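Local coordinates for protein AvrRxo1-ORF1 (Xanthomonas oryzae pv. oryzicola, PDB 4Z8T) that is a type III effector with a polynucleotide kinase-like domain, which probably phosphorylates a nucleotide-type substrate and is bound here by its partner AvrRxo1-ORF2, at residues A[23-32]-A[128-136]; A[196-207]-A[322-333]. One frame throughout, in Å; residues are numbered along the deposited sequence.

Contact 1 (A[23-32]-A[128-136])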
loop_
_atom_site.group_PDB
_atom_site.type_symbol
_atom_site.label_atom_id
_atom_site.label_comp_id
_atom_site.label_asym_id
_atom_site.label_seq_id
_atom_site.Cartn_x
_atom_site.Cartn_y
_atom_site.Cartn_z
ATOM N N TRP A 23 11.799 37.115 -14.561
ATOM C CA TRP A 23 11.187 37.533 -13.309
ATOM C C TRP A 23 11.655 38.916 -12.843
ATOM O O TRP A 23 10.822 39.795 -12.681
ATOM C CB TRP A 23 11.258 36.432 -12.239
ATOM C CG TRP A 23 10.378 35.261 -12.624
ATOM C CD1 TRP A 23 10.702 34.242 -13.473
ATOM C CD2 TRP A 23 9.020 35.022 -12.213
ATOM N NE1 TRP A 23 9.640 33.377 -13.606
ATOM C CE2 TRP A 23 8.596 33.832 -12.844
ATOM C CE3 TRP A 23 8.127 35.692 -11.370
ATOM C CZ2 TRP A 23 7.318 33.299 -12.656
ATOM C CZ3 TRP A 23 6.856 35.160 -11.185
ATOM C CH2 TRP A 23 6.466 33.976 -11.824
ATOM N N GLU A 24 12.962 39.130 -12.686
ATOM C CA GLU A 24 13.491 40.459 -12.343
ATOM C C GLU A 24 13.028 41.550 -13.304
ATOM O O GLU A 24 12.781 42.686 -12.897
ATOM C CB GLU A 24 15.016 40.450 -12.325
ATOM C CG GLU A 24 15.637 39.946 -11.043
ATOM C CD GLU A 24 17.069 39.506 -11.254
ATOM O OE1 GLU A 24 17.349 38.915 -12.320
ATOM O OE2 GLU A 24 17.913 39.759 -10.369
ATOM N N TYR A 25 12.940 41.200 -14.584
ATOM C CA TYR A 25 12.432 42.111 -15.597
ATOM C C TYR A 25 11.020 42.516 -15.221
ATOM O O TYR A 25 10.696 43.703 -15.154
ATOM C CB TYR A 25 12.415 41.425 -16.961
ATOM C CG TYR A 25 12.103 42.347 -18.116
ATOM C CD1 TYR A 25 13.122 43.004 -18.792
ATOM C CD2 TYR A 25 10.795 42.556 -18.539
ATOM C CE1 TYR A 25 12.852 43.845 -19.854
ATOM C CE2 TYR A 25 10.513 43.397 -19.602
ATOM C CZ TYR A 25 11.547 44.040 -20.253
ATOM O OH TYR A 25 11.277 44.879 -21.309
ATOM N N LEU A 26 10.188 41.513 -14.965
ATOM C CA LEU A 26 8.803 41.744 -14.582
ATOM C C LEU A 26 8.650 42.031 -13.090
ATOM O O LEU A 26 7.645 42.602 -12.673
ATOM C CB LEU A 26 7.916 40.576 -15.020
ATOM C CG LEU A 26 7.724 40.521 -16.538
ATOM C CD1 LEU A 26 6.814 39.385 -16.939
ATOM C CD2 LEU A 26 7.182 41.841 -17.066
ATOM N N ALA A 27 9.649 41.656 -12.293
ATOM C CA ALA A 27 9.644 42.002 -10.870
ATOM C C ALA A 27 9.746 43.507 -10.707
ATOM O O ALA A 27 9.325 44.053 -9.693
ATOM C CB ALA A 27 10.770 41.303 -10.115
ATOM N N ASN A 28 10.324 44.166 -11.708
ATOM C CA ASN A 28 10.326 45.619 -11.785
ATOM C C ASN A 28 8.952 46.092 -12.216
ATOM O O ASN A 28 8.569 45.919 -13.377
ATOM C CB ASN A 28 11.376 46.087 -12.796
ATOM C CG ASN A 28 11.185 47.537 -13.219
ATOM O OD1 ASN A 28 10.792 48.388 -12.421
ATOM N ND2 ASN A 28 11.461 47.819 -14.489
ATOM N N PRO A 29 8.202 46.706 -11.287
ATOM C CA PRO A 29 6.820 47.119 -11.553
ATOM C C PRO A 29 6.662 48.093 -12.727
ATOM O O PRO A 29 5.535 48.490 -12.995
ATOM C CB PRO A 29 6.403 47.798 -10.240
ATOM C CG PRO A 29 7.265 47.155 -9.201
ATOM C CD PRO A 29 8.591 46.973 -9.890
ATOM N N GLY A 30 7.742 48.451 -13.420
ATOM C CA GLY A 30 7.658 49.419 -14.501
ATOM C C GLY A 30 7.886 48.894 -15.911
ATOM O O GLY A 30 8.046 49.679 -16.849
ATOM N N ASN A 31 7.917 47.574 -16.065
ATOM C CA ASN A 31 7.989 46.957 -17.386
ATOM C C ASN A 31 6.610 46.471 -17.824
ATOM O O ASN A 31 6.480 45.622 -18.709
ATOM C CB ASN A 31 8.987 45.801 -17.386
ATOM C CG ASN A 31 10.403 46.258 -17.669
ATOM O OD1 ASN A 31 10.630 47.126 -18.514
ATOM N ND2 ASN A 31 11.366 45.674 -16.965
ATOM N N TRP A 32 5.585 47.021 -17.184
ATOM C CA TRP A 32 4.203 46.692 -17.495
ATOM C C TRP A 32 3.529 47.906 -18.108
ATOM O O TRP A 32 3.934 49.043 -17.850
ATOM C CB TRP A 32 3.456 46.292 -16.217
ATOM C CG TRP A 32 4.003 45.075 -15.525
ATOM C CD1 TRP A 32 5.058 45.024 -14.664
ATOM C CD2 TRP A 32 3.503 43.733 -15.624
ATOM N NE1 TRP A 32 5.250 43.735 -14.226
ATOM C CE2 TRP A 32 4.309 42.923 -14.803
ATOM C CE3 TRP A 32 2.457 43.140 -16.338
ATOM C CZ2 TRP A 32 4.099 41.547 -14.670
ATOM C CZ3 TRP A 32 2.249 41.785 -16.209
ATOM C CH2 TRP A 32 3.068 40.998 -15.382
ATOM N N SER A 128 1.445 33.452 -13.646
ATOM C CA SER A 128 2.738 34.112 -13.480
ATOM C C SER A 128 2.564 35.495 -12.877
ATOM O O SER A 128 3.258 35.868 -11.932
ATOM C CB SER A 128 3.471 34.217 -14.817
ATOM O OG SER A 128 3.888 32.937 -15.249
ATOM N N GLU A 129 1.635 36.259 -13.432
ATOM C CA GLU A 129 1.349 37.580 -12.892
ATOM C C GLU A 129 0.896 37.527 -11.426
ATOM O O GLU A 129 1.296 38.361 -10.610
ATOM C CB GLU A 129 0.295 38.273 -13.760
ATOM C CG GLU A 129 0.067 39.728 -13.413
ATOM C CD GLU A 129 -1.006 40.348 -14.284
ATOM O OE1 GLU A 129 -1.816 39.586 -14.869
ATOM O OE2 GLU A 129 -1.047 41.592 -14.375
ATOM N N SER A 130 0.068 36.544 -11.082
ATOM C CA SER A 130 -0.445 36.455 -9.717
ATOM C C SER A 130 0.690 36.086 -8.767
ATOM O O SER A 130 0.710 36.524 -7.617
ATOM C CB SER A 130 -1.598 35.453 -9.617
ATOM O OG SER A 130 -1.134 34.120 -9.612
ATOM N N SER A 131 1.638 35.297 -9.265
ATOM C CA SER A 131 2.786 34.881 -8.456
ATOM C C SER A 131 3.686 36.084 -8.202
ATOM O O SER A 131 4.159 36.298 -7.081
ATOM C CB SER A 131 3.548 33.744 -9.143
ATOM O OG SER A 131 4.629 33.302 -8.338
ATOM N N PHE A 132 3.893 36.884 -9.241
ATOM C CA PHE A 132 4.623 38.136 -9.105
ATOM C C PHE A 132 3.987 39.053 -8.059
ATOM O O PHE A 132 4.681 39.628 -7.216
ATOM C CB PHE A 132 4.717 38.827 -10.465
ATOM C CG PHE A 132 4.877 40.308 -10.382
ATOM C CD1 PHE A 132 6.114 40.875 -10.129
ATOM C CD2 PHE A 132 3.787 41.142 -10.582
ATOM C CE1 PHE A 132 6.259 42.249 -10.057
ATOM C CE2 PHE A 132 3.927 42.516 -10.506
ATOM C CZ PHE A 132 5.168 43.067 -10.246
ATOM N N LEU A 133 2.665 39.192 -8.099
ATOM C CA LEU A 133 1.989 40.013 -7.103
ATOM C C LEU A 133 2.126 39.432 -5.699
ATOM O O LEU A 133 2.288 40.178 -4.740
ATOM C CB LEU A 133 0.512 40.202 -7.453
ATOM C CG LEU A 133 0.229 41.107 -8.648
ATOM C CD1 LEU A 133 -1.264 41.348 -8.776
ATOM C CD2 LEU A 133 0.977 42.442 -8.524
ATOM N N ALA A 134 2.052 38.108 -5.574
ATOM C CA ALA A 134 2.162 37.490 -4.256
ATOM C C ALA A 134 3.536 37.747 -3.662
ATOM O O ALA A 134 3.674 37.949 -2.449
ATOM C CB ALA A 134 1.884 35.990 -4.334
ATOM N N ASP A 135 4.556 37.746 -4.515
ATOM C CA ASP A 135 5.919 37.951 -4.042
ATOM C C ASP A 135 6.141 39.394 -3.624
ATOM O O ASP A 135 6.841 39.672 -2.644
ATOM C CB ASP A 135 6.923 37.540 -5.116
ATOM C CG ASP A 135 6.948 36.053 -5.336
ATOM O OD1 ASP A 135 6.521 35.309 -4.426
ATOM O OD2 ASP A 135 7.406 35.621 -6.417
ATOM N N ARG A 136 5.545 40.324 -4.361
ATOM C CA ARG A 136 5.608 41.714 -3.953
ATOM C C ARG A 136 4.835 41.918 -2.653
ATOM O O ARG A 136 5.265 42.659 -1.769
ATOM C CB ARG A 136 5.072 42.622 -5.062
ATOM C CG ARG A 136 5.034 44.071 -4.666
ATOM C CD ARG A 136 5.634 44.996 -5.722
ATOM N NE ARG A 136 5.111 46.350 -5.564
ATOM C CZ ARG A 136 5.446 47.171 -4.573
ATOM N NH1 ARG A 136 4.907 48.378 -4.505
ATOM N NH2 ARG A 136 6.318 46.789 -3.648
#

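Contact 2 (A[196-207]-A[322-333]). With SO4 (sulfate ion), chain E.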
loop_
_atom_site.group_PDB
_atom_site.type_symbol
_atom_site.label_atom_id
_atom_site.label_comp_id
_atom_site.label_asym_id
_atom_site.label_seq_id
_atom_site.Cartn_x
_atom_site.Cartn_y
_atom_site.Cartn_z
ATOM N N VAL A 196 -11.092 18.774 -5.947
ATOM C CA VAL A 196 -10.888 19.676 -7.069
ATOM C C VAL A 196 -12.113 19.673 -7.994
ATOM O O VAL A 196 -12.565 20.730 -8.436
ATOM C CB VAL A 196 -9.617 19.319 -7.840
ATOM C CG1 VAL A 196 -9.557 20.101 -9.158
ATOM C CG2 VAL A 196 -8.398 19.665 -6.983
ATOM N N LEU A 197 -12.648 18.490 -8.274
ATOM C CA LEU A 197 -13.829 18.404 -9.147
ATOM C C LEU A 197 -15.046 19.098 -8.554
ATOM O O LEU A 197 -15.920 19.543 -9.305
ATOM C CB LEU A 197 -14.169 16.944 -9.492
ATOM C CG LEU A 197 -13.152 16.195 -10.364
ATOM C CD1 LEU A 197 -13.653 14.794 -10.693
ATOM C CD2 LEU A 197 -12.831 16.949 -11.666
ATOM N N GLN A 198 -15.110 19.201 -7.223
ATOM C CA GLN A 198 -16.217 19.893 -6.553
ATOM C C GLN A 198 -16.103 21.406 -6.587
ATOM O O GLN A 198 -17.101 22.106 -6.383
ATOM C CB GLN A 198 -16.320 19.464 -5.090
ATOM C CG GLN A 198 -16.852 18.066 -4.919
ATOM C CD GLN A 198 -16.801 17.602 -3.485
ATOM O OE1 GLN A 198 -15.928 16.819 -3.108
ATOM N NE2 GLN A 198 -17.735 18.081 -2.672
ATOM N N ARG A 199 -14.900 21.918 -6.827
ATOM C CA ARG A 199 -14.717 23.364 -6.880
ATOM C C ARG A 199 -15.341 23.898 -8.152
ATOM O O ARG A 199 -15.006 23.452 -9.239
ATOM C CB ARG A 199 -13.228 23.725 -6.826
ATOM C CG ARG A 199 -12.626 23.440 -5.473
ATOM C CD ARG A 199 -11.122 23.634 -5.478
ATOM N NE ARG A 199 -10.612 23.570 -4.119
ATOM C CZ ARG A 199 -9.351 23.805 -3.781
ATOM N NH1 ARG A 199 -8.469 24.119 -4.712
ATOM N NH2 ARG A 199 -8.994 23.725 -2.504
ATOM N N LYS A 200 -16.253 24.853 -8.020
ATOM C CA LYS A 200 -16.927 25.371 -9.199
ATOM C C LYS A 200 -16.195 26.594 -9.761
ATOM O O LYS A 200 -15.636 27.385 -9.003
ATOM C CB LYS A 200 -18.396 25.651 -8.873
ATOM C CG LYS A 200 -19.106 24.388 -8.377
ATOM C CD LYS A 200 -20.611 24.572 -8.259
ATOM C CE LYS A 200 -21.018 25.140 -6.906
ATOM N NZ LYS A 200 -21.396 24.069 -5.928
ATOM N N PRO A 201 -16.171 26.729 -11.097
ATOM C CA PRO A 201 -15.437 27.811 -11.768
ATOM C C PRO A 201 -15.925 29.195 -11.354
ATOM O O PRO A 201 -15.174 30.164 -11.472
ATOM C CB PRO A 201 -15.729 27.566 -13.253
ATOM C CG PRO A 201 -16.078 26.120 -13.342
ATOM C CD PRO A 201 -16.785 25.800 -12.060
ATOM N N GLU A 202 -17.159 29.280 -10.868
ATOM C CA GLU A 202 -17.697 30.531 -10.348
ATOM C C GLU A 202 -17.125 30.850 -8.968
ATOM O O GLU A 202 -17.330 31.946 -8.433
ATOM C CB GLU A 202 -19.233 30.500 -10.315
ATOM C CG GLU A 202 -19.868 29.198 -9.807
ATOM C CD GLU A 202 -19.994 28.132 -10.891
ATOM O OE1 GLU A 202 -19.273 28.217 -11.906
ATOM O OE2 GLU A 202 -20.823 27.208 -10.733
ATOM N N GLY A 203 -16.399 29.893 -8.397
ATOM C CA GLY A 203 -15.687 30.128 -7.155
ATOM C C GLY A 203 -14.265 30.576 -7.447
ATOM O O GLY A 203 -13.853 30.640 -8.610
ATOM N N GLU A 204 -13.506 30.885 -6.404
ATOM C CA GLU A 204 -12.148 31.375 -6.608
ATOM C C GLU A 204 -11.093 30.359 -6.212
ATOM O O GLU A 204 -9.904 30.654 -6.272
ATOM C CB GLU A 204 -11.912 32.685 -5.847
ATOM C CG GLU A 204 -12.847 33.816 -6.244
ATOM C CD GLU A 204 -12.384 35.161 -5.724
ATOM O OE1 GLU A 204 -13.224 36.082 -5.640
ATOM O OE2 GLU A 204 -11.178 35.303 -5.406
ATOM N N ASP A 205 -11.519 29.165 -5.810
ATOM C CA ASP A 205 -10.548 28.129 -5.464
ATOM C C ASP A 205 -10.008 27.475 -6.730
ATOM O O ASP A 205 -10.752 27.229 -7.676
ATOM C CB ASP A 205 -11.162 27.091 -4.522
ATOM C CG ASP A 205 -11.594 27.694 -3.199
ATOM O OD1 ASP A 205 -11.167 28.830 -2.892
ATOM O OD2 ASP A 205 -12.356 27.032 -2.464
ATOM N N PRO A 206 -8.702 27.187 -6.750
ATOM C CA PRO A 206 -8.115 26.708 -8.006
ATOM C C PRO A 206 -8.567 25.308 -8.418
ATOM O O PRO A 206 -8.845 24.452 -7.568
ATOM C CB PRO A 206 -6.605 26.725 -7.726
ATOM C CG PRO A 206 -6.473 26.736 -6.247
ATOM C CD PRO A 206 -7.695 27.417 -5.701
ATOM N N ARG A 207 -8.629 25.097 -9.729
ATOM C CA ARG A 207 -8.968 23.801 -10.316
ATOM C C ARG A 207 -7.823 23.315 -11.197
ATOM O O ARG A 207 -7.886 23.415 -12.417
ATOM C CB ARG A 207 -10.244 23.932 -11.159
ATOM C CG ARG A 207 -11.475 24.329 -10.355
ATOM C CD ARG A 207 -12.591 24.857 -11.250
ATOM N NE ARG A 207 -12.347 26.237 -11.671
ATOM C CZ ARG A 207 -12.098 26.602 -12.924
ATOM N NH1 ARG A 207 -12.042 25.689 -13.883
ATOM N NH2 ARG A 207 -11.894 27.881 -13.221
ATOM N N TRP A 322 -9.580 9.859 -14.057
ATOM C CA TRP A 322 -9.281 11.004 -13.192
ATOM C C TRP A 322 -8.513 12.079 -13.961
ATOM O O TRP A 322 -8.779 13.265 -13.816
ATOM C CB TRP A 322 -8.434 10.581 -11.988
ATOM C CG TRP A 322 -9.148 9.934 -10.846
ATOM C CD1 TRP A 322 -8.906 8.687 -10.329
ATOM C CD2 TRP A 322 -10.179 10.506 -10.033
ATOM N NE1 TRP A 322 -9.723 8.453 -9.258
ATOM C CE2 TRP A 322 -10.519 9.548 -9.053
ATOM C CE3 TRP A 322 -10.842 11.733 -10.031
ATOM C CZ2 TRP A 322 -11.503 9.778 -8.096
ATOM C CZ3 TRP A 322 -11.816 11.961 -9.082
ATOM C CH2 TRP A 322 -12.137 10.992 -8.124
ATOM N N SER A 323 -7.544 11.668 -14.775
ATOM C CA SER A 323 -6.729 12.621 -15.517
ATOM C C SER A 323 -7.572 13.415 -16.510
ATOM O O SER A 323 -7.500 14.636 -16.557
ATOM C CB SER A 323 -5.599 11.899 -16.247
ATOM O OG SER A 323 -4.797 12.829 -16.943
ATOM N N ALA A 324 -8.387 12.715 -17.286
ATOM C CA ALA A 324 -9.268 13.381 -18.246
ATOM C C ALA A 324 -10.292 14.299 -17.568
ATOM O O ALA A 324 -10.585 15.404 -18.057
ATOM C CB ALA A 324 -9.963 12.348 -19.110
ATOM N N ALA A 325 -10.830 13.837 -16.443
ATOM C CA ALA A 325 -11.815 14.599 -15.680
ATOM C C ALA A 325 -11.222 15.904 -15.151
ATOM O O ALA A 325 -11.787 16.975 -15.346
ATOM C CB ALA A 325 -12.338 13.757 -14.528
ATOM N N LEU A 326 -10.081 15.828 -14.466
ATOM C CA LEU A 326 -9.485 17.059 -13.952
ATOM C C LEU A 326 -9.018 17.988 -15.076
ATOM O O LEU A 326 -9.023 19.207 -14.916
ATOM C CB LEU A 326 -8.326 16.764 -12.988
ATOM C CG LEU A 326 -8.735 16.709 -11.517
ATOM C CD1 LEU A 326 -9.467 15.421 -11.174
ATOM C CD2 LEU A 326 -7.498 16.878 -10.635
ATOM N N ALA A 327 -8.632 17.414 -16.213
ATOM C CA ALA A 327 -8.175 18.224 -17.341
ATOM C C ALA A 327 -9.334 19.054 -17.874
ATOM O O ALA A 327 -9.209 20.261 -18.078
ATOM C CB ALA A 327 -7.597 17.338 -18.435
ATOM N N ALA A 328 -10.467 18.401 -18.085
ATOM C CA ALA A 328 -11.663 19.083 -18.571
ATOM C C ALA A 328 -12.158 20.123 -17.571
ATOM O O ALA A 328 -12.535 21.231 -17.944
ATOM C CB ALA A 328 -12.760 18.070 -18.878
ATOM N N HIS A 329 -12.146 19.761 -16.291
ATOM C CA HIS A 329 -12.623 20.645 -15.239
ATOM C C HIS A 329 -11.731 21.868 -15.107
ATOM O O HIS A 329 -12.200 22.957 -14.783
ATOM C CB HIS A 329 -12.648 19.895 -13.906
ATOM C CG HIS A 329 -13.349 20.638 -12.814
ATOM N ND1 HIS A 329 -14.683 20.966 -12.882
ATOM C CD2 HIS A 329 -12.899 21.107 -11.626
ATOM C CE1 HIS A 329 -15.027 21.615 -11.783
ATOM N NE2 HIS A 329 -13.967 21.708 -11.004
ATOM N N SER A 330 -10.442 21.678 -15.346
ATOM C CA SER A 330 -9.475 22.751 -15.195
ATOM C C SER A 330 -9.611 23.777 -16.312
ATOM O O SER A 330 -9.335 24.966 -16.117
ATOM C CB SER A 330 -8.064 22.176 -15.195
ATOM O OG SER A 330 -7.128 23.213 -15.001
ATOM N N GLU A 331 -10.046 23.303 -17.475
ATOM C CA GLU A 331 -10.141 24.138 -18.675
ATOM C C GLU A 331 -11.332 25.096 -18.657
ATOM O O GLU A 331 -11.387 26.038 -19.452
ATOM C CB GLU A 331 -10.194 23.258 -19.927
ATOM C CG GLU A 331 -8.850 22.649 -20.308
ATOM C CD GLU A 331 -8.986 21.514 -21.305
ATOM O OE1 GLU A 331 -10.069 21.381 -21.923
ATOM O OE2 GLU A 331 -8.014 20.744 -21.465
ATOM N N LEU A 332 -12.285 24.858 -17.762
ATOM C CA LEU A 332 -13.409 25.774 -17.605
ATOM C C LEU A 332 -12.949 27.150 -17.125
ATOM O O LEU A 332 -12.056 27.266 -16.281
ATOM C CB LEU A 332 -14.421 25.209 -16.610
ATOM C CG LEU A 332 -15.030 23.861 -16.981
ATOM C CD1 LEU A 332 -15.982 23.379 -15.896
ATOM C CD2 LEU A 332 -15.749 23.978 -18.311
ATOM N N ILE A 333 -13.550 28.196 -17.678
ATOM C CA ILE A 333 -13.394 29.529 -17.111
ATOM C C ILE A 333 -14.574 29.812 -16.188
ATOM O O ILE A 333 -14.403 30.329 -15.082
ATOM C CB ILE A 333 -13.339 30.612 -18.197
ATOM C CG1 ILE A 333 -12.046 30.484 -19.005
ATOM C CG2 ILE A 333 -13.411 31.997 -17.571
ATOM C CD1 ILE A 333 -11.504 31.816 -19.497
HETATM S S SO4 E . -5.641 24.866 -2.179
HETATM O O1 SO4 E . -6.715 25.702 -1.638
HETATM O O2 SO4 E . -5.549 23.673 -1.342
HETATM O O3 SO4 E . -4.394 25.626 -2.080
HETATM O O4 SO4 E . -5.873 24.559 -3.588
#

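Contact 1 (A[23-32]-A[128-136])
F132 projects from helix 123-141 onto the C-terminal end of helix 22-27, and its ring meets that segment in two ways. One is at CE1, which lies 3.0 Å from L26 O and 3.5 Å from A27 CA, a tight approach of ring carbon to backbone. The other is across a face: W32 comes over one side of F132, offset toward the rim, with W32 CZ2 4.1 Å from F132 CD2. The five-membered ring of W32 and the F132 ring are only 30° apart in plane, but their centroids are separated by 5.3 Å, so they have slid past each other and barely overlap. F132 CG is anti to the backbone N (chi1 154°), which carries the ring toward the helix end.

The rotation of W32 is fixed by its own segment. Its NE1 donates to L26 O at 3.1 Å, lying on a lone pair of that carbonyl in the carbonyl plane, so one oxygen holds the indole while facing F132 CE1. The last turn of helix 22-27 lies against helix 123-141 of the Zeta-toxin-like region (P-loop NTPase clan), the short-segment axes 67° and 10.8 Å apart, and the type I beta turn N28-N31 brings W32 back to the interface.

At the far end of the indole, W32 CH2 touches E129 CG at 3.8 Å. Carboxylate and ring planes are almost parallel, but the side chains cross obliquely, with OE2 near W32 CZ3. E129 is extended, its oxygens engaged by T6, R36 and H40. W23 approaches with the edge of its six-membered ring: CH2 is 4.0 Å from S131 CB, and F132 N lies in the ring plane at that edge. W23 also packs on A57 of the AvrRxo1-ORF2 chain, while D135 forms a salt bridge with R59 of that chain.

Contact 2 (A[196-207]-A[322-333])
R207 runs past the ring of H329 and ends on two backbone carbonyls, H329 O and L332 O, near the C-terminus. Its CB starts 3.9 Å from H329 CD2, CG passes the CD2-NE2 side of the imidazole, and CD comes to 3.4 Å from H329 NE2. A bend at chi3 (-78°) then turns the guanidinium across, its plane 86° from that of the imidazole, while P201 CB lies over the centre of one guanidinium face. At the tip, NH1 donates at 2.9 Å to H329 O, which lies in the guanidinium plane. NH1 and NH2 together grip L332 O from one face of its carbonyl plane, NH2 at 3.1 Å. The backbone of R207 is held as well: S330 OG donates to R207 O at 2.7 Å.

H329 NE2 donates to R199 O (2.7 Å) with a bent N-H...O angle of 134°, and ND1 is hydrogen-bonded to Y317 OH. Over one imidazole face sits L197 CA, a CH-pi contact, and the L197 side chain fits as a knob among W322, A325, L326 and H329. R199, extended from CG to NE, directs NH1 to P206 O and to O4 of a sulfate (2.9 Å). That ion, probably from the crystallisation liquor, is also hydrogen-bonded to A75 N in a possible Walker A loop, consistent with a phosphate-binding pocket.

The C-terminal helix 322-331 thus packs on the end of helix 189-198 and the loop after it, with helix 304-315 touching L197 and W322 through L314, and helix 210-222 meeting V196 and L326 through V213.

Contact 1 closes before contact 2 opens along the chain; their centres lie 26 Å apart and their nearest atoms about 9 Å, with no touch. Neither uses a strand. Each joins a segment near one end of the chain, 23-32 or 322-333, to a segment of the Zeta-toxin-like region, and strands 154-157 and 179-185 of the mixed beta-sheet fall in sequence between those two inner segments. The N-terminal and C-terminal parts are thereby packed against helix 123-141 and against the end of helix 189-198 with its following loop, respectively. AvrRxo1-ORF2 touches residues of both contacts, while the sulfate lies at contact 2.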